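Local atomic coordinates of rhodopsin (Rubrobacter xylanophilus, PDB entry 6KFQ), a protein that binds retinal within a bundle of transmembrane helices and pumps protons across the membrane, probably driven by light as in related microbial rhodopsins. Residues I8-M13 against A48-A53; T17-F22 against F212-L217; I176-V181 against M202-L207. One frame throughout, in Å; residues are numbered along the deposited sequence. Where two conformers were deposited one is given.

Interaction 1 (I8-M13 against A48-A53); sequences IGFVGM and AYLVMA. With MPG ([(Z)-octadec-9-enyl] (2R)-2,3-bis(oxidanyl)propanoate), chain N.
Tyr49 and Leu50, neighbours on helix 32-53, are the residues that meet Gly9, Phe10 and Met13 of helix 2-23. The two segments run nearly antiparallel, at 156°, and their axes approach to 8.1 Å, a close spacing for helices. One residue earlier, Ala48 takes no part in the contact; its CB lies 3.6 Å from C15 of a bound MPG molecule. The CB of Tyr49 is directed toward helix 2-23. It sits 3.5 Å from Phe10 N, and the tyrosine ring lies against the bare backbone of Gly9, whose CA hovers over one face near the rim, 4.0 Å from the ring centroid, in a CH-pi contact. A CB on Gly9 would run into Tyr49 CD2, so the glycine is what lets the ring lie so near. Met13 CG approaches the same ring obliquely at CD1, while Met52 CE, from the tyrosine's own helix, covers the opposite face. Leu50 then takes up Phe10. With Phe10 CG anti to its N (chi1 170°), the ring lies alongside Leu50, the two side chains pointing the same way. Leu50 CD1 stands over the middle of the phenyl face, 4.0 Å from its centroid and only 5° off the normal, and Leu50 CB touches Phe10 CD1 at 3.6 Å. Were Phe10 cut back to an alanine, the CD1 methyl of Leu50 would probably lose the aromatic face it rests on and a gap would be likely beside it. Trp7 of helix 2-23 also touches Leu50, and a further MPG molecule borders it. The side-chain contacts between the segments are apolar; the one polar tip, Tyr49 OH, is hydrogen-bonded to Asp205 OD2 on helix 194-218, so a ring held on both faces carries its hydroxyl to a carboxylate of the retinal pocket.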
# COMPACT_ATOMS: atom_id res chain seq x y z
N ILE A 8 -14.75 -7.17 7.54
CA ILE A 8 -13.66 -8.12 7.39
C ILE A 8 -12.34 -7.39 7.21
O ILE A 8 -11.33 -7.76 7.81
CB ILE A 8 -13.94 -9.06 6.20
CG1 ILE A 8 -15.08 -10.03 6.52
CG2 ILE A 8 -12.66 -9.82 5.80
CD1 ILE A 8 -15.57 -10.76 5.28
N GLY A 9 -12.33 -6.34 6.39
CA GLY A 9 -11.13 -5.54 6.25
C GLY A 9 -10.64 -5.00 7.58
O GLY A 9 -9.45 -5.07 7.90
N PHE A 10 -11.56 -4.46 8.38
CA PHE A 10 -11.20 -3.95 9.70
C PHE A 10 -10.56 -5.03 10.56
O PHE A 10 -9.46 -4.86 11.09
CB PHE A 10 -12.43 -3.39 10.41
CG PHE A 10 -12.18 -3.06 11.85
CD1 PHE A 10 -11.27 -2.07 12.20
CD2 PHE A 10 -12.81 -3.77 12.86
CE1 PHE A 10 -11.03 -1.77 13.53
CE2 PHE A 10 -12.58 -3.47 14.19
CZ PHE A 10 -11.68 -2.48 14.53
N VAL A 11 -11.26 -6.16 10.74
CA VAL A 11 -10.75 -7.20 11.62
C VAL A 11 -9.43 -7.75 11.10
O VAL A 11 -8.48 -7.97 11.86
CB VAL A 11 -11.82 -8.30 11.80
CG1 VAL A 11 -11.26 -9.46 12.62
CG2 VAL A 11 -13.05 -7.71 12.48
N GLY A 12 -9.32 -7.95 9.79
CA GLY A 12 -8.06 -8.43 9.23
C GLY A 12 -6.90 -7.49 9.51
O GLY A 12 -5.81 -7.93 9.89
N MET A 13 -7.11 -6.19 9.31
CA MET A 13 -6.05 -5.22 9.58
C MET A 13 -5.79 -5.12 11.07
O MET A 13 -4.64 -4.96 11.50
CB MET A 13 -6.42 -3.85 9.02
CG MET A 13 -6.57 -3.81 7.51
SD MET A 13 -5.00 -4.18 6.71
CE MET A 13 -5.47 -3.92 4.99
N ALA A 48 -9.02 3.22 8.85
CA ALA A 48 -9.81 3.57 7.67
C ALA A 48 -10.97 2.61 7.48
O ALA A 48 -12.11 3.03 7.22
CB ALA A 48 -8.93 3.58 6.42
N TYR A 49 -10.71 1.30 7.61
CA TYR A 49 -11.77 0.32 7.43
C TYR A 49 -12.85 0.46 8.51
O TYR A 49 -14.03 0.26 8.22
CB TYR A 49 -11.19 -1.09 7.41
CG TYR A 49 -10.88 -1.53 6.00
CD1 TYR A 49 -9.59 -1.44 5.48
CD2 TYR A 49 -11.88 -2.01 5.17
CE1 TYR A 49 -9.31 -1.83 4.17
CE2 TYR A 49 -11.61 -2.40 3.86
CZ TYR A 49 -10.33 -2.31 3.37
OH TYR A 49 -10.07 -2.69 2.07
N LEU A 50 -12.46 0.79 9.74
CA LEU A 50 -13.47 1.01 10.78
C LEU A 50 -14.34 2.21 10.44
O LEU A 50 -15.56 2.17 10.59
CB LEU A 50 -12.80 1.19 12.14
CG LEU A 50 -13.70 1.28 13.37
CD1 LEU A 50 -14.71 0.13 13.40
CD2 LEU A 50 -12.86 1.28 14.64
N VAL A 51 -13.71 3.30 9.99
CA VAL A 51 -14.45 4.49 9.59
C VAL A 51 -15.45 4.15 8.49
O VAL A 51 -16.64 4.46 8.59
CB VAL A 51 -13.48 5.60 9.15
CG1 VAL A 51 -14.25 6.75 8.50
CG2 VAL A 51 -12.69 6.11 10.35
N MET A 52 -14.99 3.47 7.44
CA MET A 52 -15.89 3.10 6.36
C MET A 52 -16.94 2.09 6.82
O MET A 52 -18.10 2.17 6.40
CB MET A 52 -15.10 2.55 5.18
CG MET A 52 -14.13 3.58 4.59
SD MET A 52 -13.41 2.95 3.06
CE MET A 52 -12.14 1.85 3.68
N ALA A 53 -16.55 1.13 7.67
CA ALA A 53 -17.49 0.11 8.13
C ALA A 53 -18.62 0.71 8.94
O ALA A 53 -19.76 0.22 8.87
CB ALA A 53 -16.77 -0.96 8.96
C13 MPG N . -9.63 8.51 7.02
C14 MPG N . -9.30 7.55 8.14
C15 MPG N . -8.04 6.75 7.91
C16 MPG N . -6.76 7.50 8.15
C17 MPG N . -6.46 7.77 9.60
C18 MPG N . -5.19 8.55 9.83

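Interaction 2 (T17-F22 against F212-L217); sequences TLYFAF and FGLLLL
Segments 17-22 and 212-217 run almost parallel, 11° apart, with axes 10.8 Å from each other, and the nearest CA atoms, those of Phe20 and Leu217, are 7.5 Å apart. Phe20 spans most of that gap. Its CG stands anti to the carbonyl carbon (chi1 -62°), which sends the ring across to helix 194-218, where CZ reaches the peptide between Gly213 and Leu214, 3.5 Å from Gly213 C. A CB on Gly213 would collide with Phe20 CE2, so the missing side chain lets the phenyl tip come down onto the backbone. This is the pairing of the first and last transmembrane helices of the seven-helix microbial rhodopsin bundle, and helix 32-53 adds to it through Thr38 and Thr42, which touch Phe20, and Phe35, which touches Leu217. Nearer its root the same ring meets Leu217, whose side chain crosses it at about a right angle and brings CD1 to 3.7 Å from Phe20 CG. Leu214 lies between the two aromatic residues: its CG is 4.0 Å from Phe20 CE1, and its CD2 meets Tyr19 CE1 at 3.5 Å, the methyl lying at the edge of the tyrosine ring near its plane.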
# COMPACT_ATOMS: atom_id res chain seq x y z
N THR A 17 -2.31 -5.88 12.80
CA THR A 17 -1.62 -4.88 13.62
C THR A 17 -1.22 -5.44 14.97
O THR A 17 -0.10 -5.23 15.45
CB THR A 17 -2.51 -3.65 13.81
OG1 THR A 17 -2.93 -3.15 12.53
CG2 THR A 17 -1.75 -2.55 14.54
N LEU A 18 -2.14 -6.17 15.62
CA LEU A 18 -1.84 -6.76 16.92
C LEU A 18 -0.72 -7.78 16.81
O LEU A 18 0.17 -7.82 17.66
CB LEU A 18 -3.11 -7.40 17.50
CG LEU A 18 -4.30 -6.46 17.71
CD1 LEU A 18 -5.45 -7.19 18.38
CD2 LEU A 18 -3.88 -5.23 18.50
N TYR A 19 -0.76 -8.63 15.78
CA TYR A 19 0.29 -9.63 15.62
C TYR A 19 1.64 -8.97 15.35
O TYR A 19 2.66 -9.39 15.90
CB TYR A 19 -0.05 -10.59 14.49
CG TYR A 19 0.92 -11.75 14.38
CD1 TYR A 19 1.55 -12.05 13.18
CD2 TYR A 19 1.23 -12.53 15.50
CE1 TYR A 19 2.43 -13.10 13.09
CE2 TYR A 19 2.12 -13.58 15.41
CZ TYR A 19 2.71 -13.87 14.20
OH TYR A 19 3.61 -14.91 14.10
N PHE A 20 1.67 -7.94 14.49
CA PHE A 20 2.94 -7.27 14.22
C PHE A 20 3.46 -6.56 15.46
O PHE A 20 4.67 -6.54 15.71
CB PHE A 20 2.79 -6.28 13.06
CG PHE A 20 2.41 -6.92 11.76
CD1 PHE A 20 2.55 -8.28 11.56
CD2 PHE A 20 1.91 -6.14 10.72
CE1 PHE A 20 2.18 -8.86 10.37
CE2 PHE A 20 1.55 -6.71 9.52
CZ PHE A 20 1.68 -8.07 9.34
N ALA A 21 2.56 -5.97 16.25
CA ALA A 21 3.00 -5.37 17.51
C ALA A 21 3.58 -6.43 18.44
O ALA A 21 4.54 -6.17 19.18
CB ALA A 21 1.84 -4.64 18.18
N PHE A 22 3.03 -7.65 18.40
CA PHE A 22 3.55 -8.73 19.22
C PHE A 22 4.94 -9.17 18.77
O PHE A 22 5.85 -9.34 19.59
CB PHE A 22 2.60 -9.93 19.20
CG PHE A 22 3.15 -11.13 19.90
CD1 PHE A 22 3.07 -11.25 21.28
CD2 PHE A 22 3.78 -12.14 19.18
CE1 PHE A 22 3.59 -12.35 21.93
CE2 PHE A 22 4.31 -13.25 19.83
CZ PHE A 22 4.21 -13.35 21.20
N PHE A 212 2.10 -8.90 2.93
CA PHE A 212 3.39 -8.23 2.89
C PHE A 212 4.07 -8.23 4.26
O PHE A 212 5.20 -8.69 4.40
CB PHE A 212 3.17 -6.80 2.35
CG PHE A 212 4.41 -5.96 2.18
CD1 PHE A 212 4.98 -5.31 3.26
CD2 PHE A 212 4.93 -5.71 0.91
CE1 PHE A 212 6.10 -4.50 3.09
CE2 PHE A 212 6.03 -4.88 0.73
CZ PHE A 212 6.62 -4.28 1.82
N GLY A 213 3.36 -7.74 5.29
CA GLY A 213 3.99 -7.59 6.58
C GLY A 213 4.35 -8.90 7.24
O GLY A 213 5.38 -9.00 7.92
N LEU A 214 3.52 -9.93 7.06
CA LEU A 214 3.85 -11.26 7.57
C LEU A 214 5.14 -11.77 6.95
O LEU A 214 6.02 -12.29 7.66
CB LEU A 214 2.71 -12.22 7.29
CG LEU A 214 1.57 -12.24 8.29
CD1 LEU A 214 0.39 -13.03 7.74
CD2 LEU A 214 2.06 -12.84 9.61
N LEU A 215 5.28 -11.64 5.63
CA LEU A 215 6.49 -12.08 4.95
C LEU A 215 7.70 -11.28 5.40
O LEU A 215 8.77 -11.85 5.63
CB LEU A 215 6.30 -11.97 3.44
CG LEU A 215 5.26 -12.93 2.85
CD1 LEU A 215 5.02 -12.62 1.38
CD2 LEU A 215 5.70 -14.38 3.05
N LEU A 216 7.55 -9.96 5.53
CA LEU A 216 8.67 -9.12 5.95
C LEU A 216 9.11 -9.46 7.37
O LEU A 216 10.29 -9.78 7.62
CB LEU A 216 8.28 -7.64 5.85
CG LEU A 216 9.34 -6.68 6.38
CD1 LEU A 216 10.64 -6.85 5.61
CD2 LEU A 216 8.85 -5.23 6.31
N LEU A 217 8.18 -9.39 8.32
CA LEU A 217 8.54 -9.49 9.73
C LEU A 217 8.86 -10.91 10.17
O LEU A 217 9.45 -11.09 11.23
CB LEU A 217 7.41 -8.91 10.59
CG LEU A 217 7.09 -7.45 10.27
CD1 LEU A 217 6.11 -6.87 11.27
CD2 LEU A 217 8.37 -6.63 10.22

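Interaction 3 (I176-V181 against M202-L207); sequences ICYPIV and MVLDLL. With RET (retinal), chain R; MPG ([(Z)-octadec-9-enyl] (2R)-2,3-bis(oxidanyl)propanoate), chain F; MPG ([(Z)-octadec-9-enyl] (2R)-2,3-bis(oxidanyl)propanoate), chain M.
Tyr178 and Asp205 both hold CG anti to the carbonyl carbon, with chi1 of -79° and -75°, and these torsions bring phenol and carboxylate together between helices 158-184 and 194-218. Tyr178 OH donates to Asp205 OD1 over 2.6 Å, a short bond. The oxygen lies at the ring's edge in its plane and accepts on its anti lone pair; ring and carboxylate planes are 27° apart. Leu204 slides past the tyrosine in the opposite direction, placing CD1 over the centre of one ring face, 4.1 Å from the centroid. Across the other face runs the retinal polyene, with C12 3.4 Å from Tyr178 CE2, so the ring is sandwiched between a leucine methyl and the chromophore. Leu204 CD1 also meets Val181 CG2 tip to tip at 3.8 Å, and its CD2 packs on Cys177 CB at 3.7 Å. Beside Tyr178, Pro179, where the helix is kinked, lays its CB against retinal C5, 3.7 Å away. Ile176 and Ile180 touch two MPG molecules and Cys177 SG one of them. Asp205 OD2 is taken by Tyr49 on helix 32-53, so the carboxylate is gripped by a tyrosine at each oxygen. With one phenol hydroxyl on each oxygen, the carboxylate is probably held in a fixed rotation, its OD1 3.7 Å from retinal C14.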
# COMPACT_ATOMS: atom_id res chain seq x y z
N ILE A 176 -0.61 -3.34 -9.32
CA ILE A 176 -1.17 -3.23 -10.65
C ILE A 176 -2.67 -3.54 -10.64
O ILE A 176 -3.44 -2.99 -11.44
CB ILE A 176 -0.38 -4.14 -11.60
CG1 ILE A 176 0.98 -3.50 -11.90
CG2 ILE A 176 -1.14 -4.39 -12.89
CD1 ILE A 176 1.91 -4.41 -12.62
N CYS A 177 -3.12 -4.38 -9.71
CA CYS A 177 -4.55 -4.70 -9.68
C CYS A 177 -5.41 -3.51 -9.26
O CYS A 177 -6.60 -3.47 -9.62
CB CYS A 177 -4.81 -5.88 -8.73
SG CYS A 177 -4.06 -7.42 -9.31
N TYR A 178 -4.86 -2.56 -8.50
CA TYR A 178 -5.71 -1.49 -7.96
C TYR A 178 -6.31 -0.61 -9.04
O TYR A 178 -7.53 -0.38 -8.99
CB TYR A 178 -4.94 -0.64 -6.94
CG TYR A 178 -4.79 -1.27 -5.58
CD1 TYR A 178 -3.83 -2.24 -5.35
CD2 TYR A 178 -5.61 -0.88 -4.52
CE1 TYR A 178 -3.68 -2.81 -4.09
CE2 TYR A 178 -5.47 -1.45 -3.26
CZ TYR A 178 -4.51 -2.41 -3.05
OH TYR A 178 -4.36 -2.99 -1.81
N PRO A 179 -5.56 -0.09 -10.01
CA PRO A 179 -6.21 0.66 -11.09
C PRO A 179 -7.19 -0.17 -11.89
O PRO A 179 -8.17 0.38 -12.41
CB PRO A 179 -5.03 1.14 -11.96
CG PRO A 179 -3.89 0.23 -11.61
CD PRO A 179 -4.08 -0.04 -10.12
N ILE A 180 -6.97 -1.48 -12.01
CA ILE A 180 -7.93 -2.34 -12.70
C ILE A 180 -9.25 -2.38 -11.93
O ILE A 180 -10.33 -2.23 -12.51
CB ILE A 180 -7.34 -3.74 -12.91
CG1 ILE A 180 -6.08 -3.67 -13.77
CG2 ILE A 180 -8.40 -4.70 -13.50
CD1 ILE A 180 -5.41 -5.00 -13.99
N VAL A 181 -9.17 -2.60 -10.61
CA VAL A 181 -10.38 -2.59 -9.80
C VAL A 181 -11.09 -1.24 -9.92
O VAL A 181 -12.31 -1.17 -10.11
CB VAL A 181 -10.05 -2.92 -8.34
CG1 VAL A 181 -11.29 -2.73 -7.48
CG2 VAL A 181 -9.51 -4.34 -8.21
N MET A 202 -10.61 -4.99 -0.63
CA MET A 202 -10.35 -5.60 0.67
C MET A 202 -9.36 -6.75 0.54
O MET A 202 -8.44 -6.86 1.36
CB MET A 202 -11.66 -6.08 1.31
CG MET A 202 -11.48 -6.80 2.65
SD MET A 202 -11.23 -8.58 2.44
CE MET A 202 -12.82 -9.08 1.81
N VAL A 203 -9.53 -7.61 -0.47
CA VAL A 203 -8.59 -8.72 -0.64
C VAL A 203 -7.21 -8.18 -0.96
O VAL A 203 -6.21 -8.60 -0.36
CB VAL A 203 -9.08 -9.68 -1.74
CG1 VAL A 203 -8.04 -10.76 -2.00
CG2 VAL A 203 -10.42 -10.31 -1.36
N LEU A 204 -7.13 -7.23 -1.91
CA LEU A 204 -5.85 -6.62 -2.23
C LEU A 204 -5.21 -5.98 -1.00
O LEU A 204 -4.02 -6.17 -0.74
CB LEU A 204 -6.04 -5.56 -3.34
CG LEU A 204 -6.43 -6.15 -4.69
CD1 LEU A 204 -6.78 -5.02 -5.69
CD2 LEU A 204 -5.27 -6.98 -5.23
N ASP A 205 -5.98 -5.18 -0.26
CA ASP A 205 -5.42 -4.51 0.92
C ASP A 205 -4.84 -5.51 1.91
O ASP A 205 -3.75 -5.30 2.44
CB ASP A 205 -6.49 -3.67 1.62
CG ASP A 205 -6.81 -2.38 0.88
OD1 ASP A 205 -6.07 -2.01 -0.05
OD2 ASP A 205 -7.82 -1.75 1.27
N LEU A 206 -5.57 -6.59 2.19
CA LEU A 206 -5.08 -7.54 3.18
C LEU A 206 -3.80 -8.23 2.71
O LEU A 206 -2.87 -8.42 3.49
CB LEU A 206 -6.17 -8.56 3.50
CG LEU A 206 -7.31 -8.00 4.35
CD1 LEU A 206 -8.47 -8.96 4.38
CD2 LEU A 206 -6.82 -7.73 5.77
N LEU A 207 -3.74 -8.58 1.43
CA LEU A 207 -2.53 -9.19 0.89
C LEU A 207 -1.38 -8.19 0.85
O LEU A 207 -0.26 -8.50 1.27
CB LEU A 207 -2.81 -9.74 -0.51
CG LEU A 207 -3.84 -10.88 -0.59
CD1 LEU A 207 -4.05 -11.27 -2.06
CD2 LEU A 207 -3.38 -12.10 0.25
C1 RET R . -5.64 4.37 -8.31
C2 RET R . -6.53 5.02 -9.38
C3 RET R . -5.79 5.86 -10.40
C4 RET R . -4.70 5.06 -11.09
C5 RET R . -3.91 4.18 -10.15
C6 RET R . -4.27 3.94 -8.88
C7 RET R . -3.45 3.07 -8.05
C8 RET R . -3.53 2.78 -6.72
C9 RET R . -2.70 1.91 -5.92
C10 RET R . -3.09 1.63 -4.66
C11 RET R . -2.42 0.79 -3.70
C12 RET R . -2.92 0.64 -2.48
C13 RET R . -2.36 -0.14 -1.40
C14 RET R . -2.94 -0.08 -0.18
C15 RET R . -2.54 -0.74 1.02
C16 RET R . -5.46 5.40 -7.18
C17 RET R . -6.46 3.18 -7.77
C18 RET R . -2.59 3.76 -10.74
C19 RET R . -1.46 1.33 -6.54
C20 RET R . -1.13 -0.96 -1.68
C4 MPG F . 12.67 -7.04 -12.10
C5 MPG F . 11.62 -8.04 -11.68
C6 MPG F . 10.21 -7.65 -12.07
C7 MPG F . 9.13 -8.62 -11.60
C8 MPG F . 7.77 -8.29 -12.12
C9 MPG F . 6.69 -9.21 -11.63
C10 MPG F . 5.46 -9.18 -12.08
C11 MPG F . 5.00 -8.25 -13.16
C12 MPG F . 3.65 -8.58 -13.72
C13 MPG F . 2.47 -8.25 -12.81
C14 MPG F . 1.14 -8.61 -13.43
C15 MPG F . -0.08 -8.15 -12.67
C16 MPG F . -1.37 -8.55 -13.34
C17 MPG F . -2.65 -7.99 -12.75
C18 MPG F . -3.88 -8.39 -13.52
C8 MPG M . -4.61 -5.13 -17.85
C9 MPG M . -3.37 -5.09 -17.01
C10 MPG M . -2.17 -4.80 -17.45
C11 MPG M . -0.95 -4.60 -16.61
C12 MPG M . 0.24 -5.41 -17.04
C13 MPG M . 1.53 -4.62 -17.02
C14 MPG M . 2.73 -5.36 -16.48
C15 MPG M . 3.86 -4.44 -16.08
C16 MPG M . 5.04 -5.13 -15.44
C17 MPG M . 6.07 -4.17 -14.90
C18 MPG M . 7.29 -4.83 -14.32

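How the interactions relate
From the N terminus, helix 2-23 supplies the first segments of interactions 1 and 2, which adjoin in sequence. Interaction 1 closes first, when the chain returns on helix 32-53. Interaction 3 closes a shorter loop much later, between helices 158-184 and 194-218, and lies wholly within the long span completed by interaction 2, where helix 194-218 comes back to helix 2-23. Because 17-22 falls inside the loop of interaction 1 and its partner far outside, interactions 1 and 2 cross, while 1 and 3 follow in series. The Tyr49-Asp205 pair joins 1 to 3, and a probable backbone hydrogen bond, Phe212 N to Leu207 O, joins 3 to 2. Of the three, interaction 3 lies directly against the retinal.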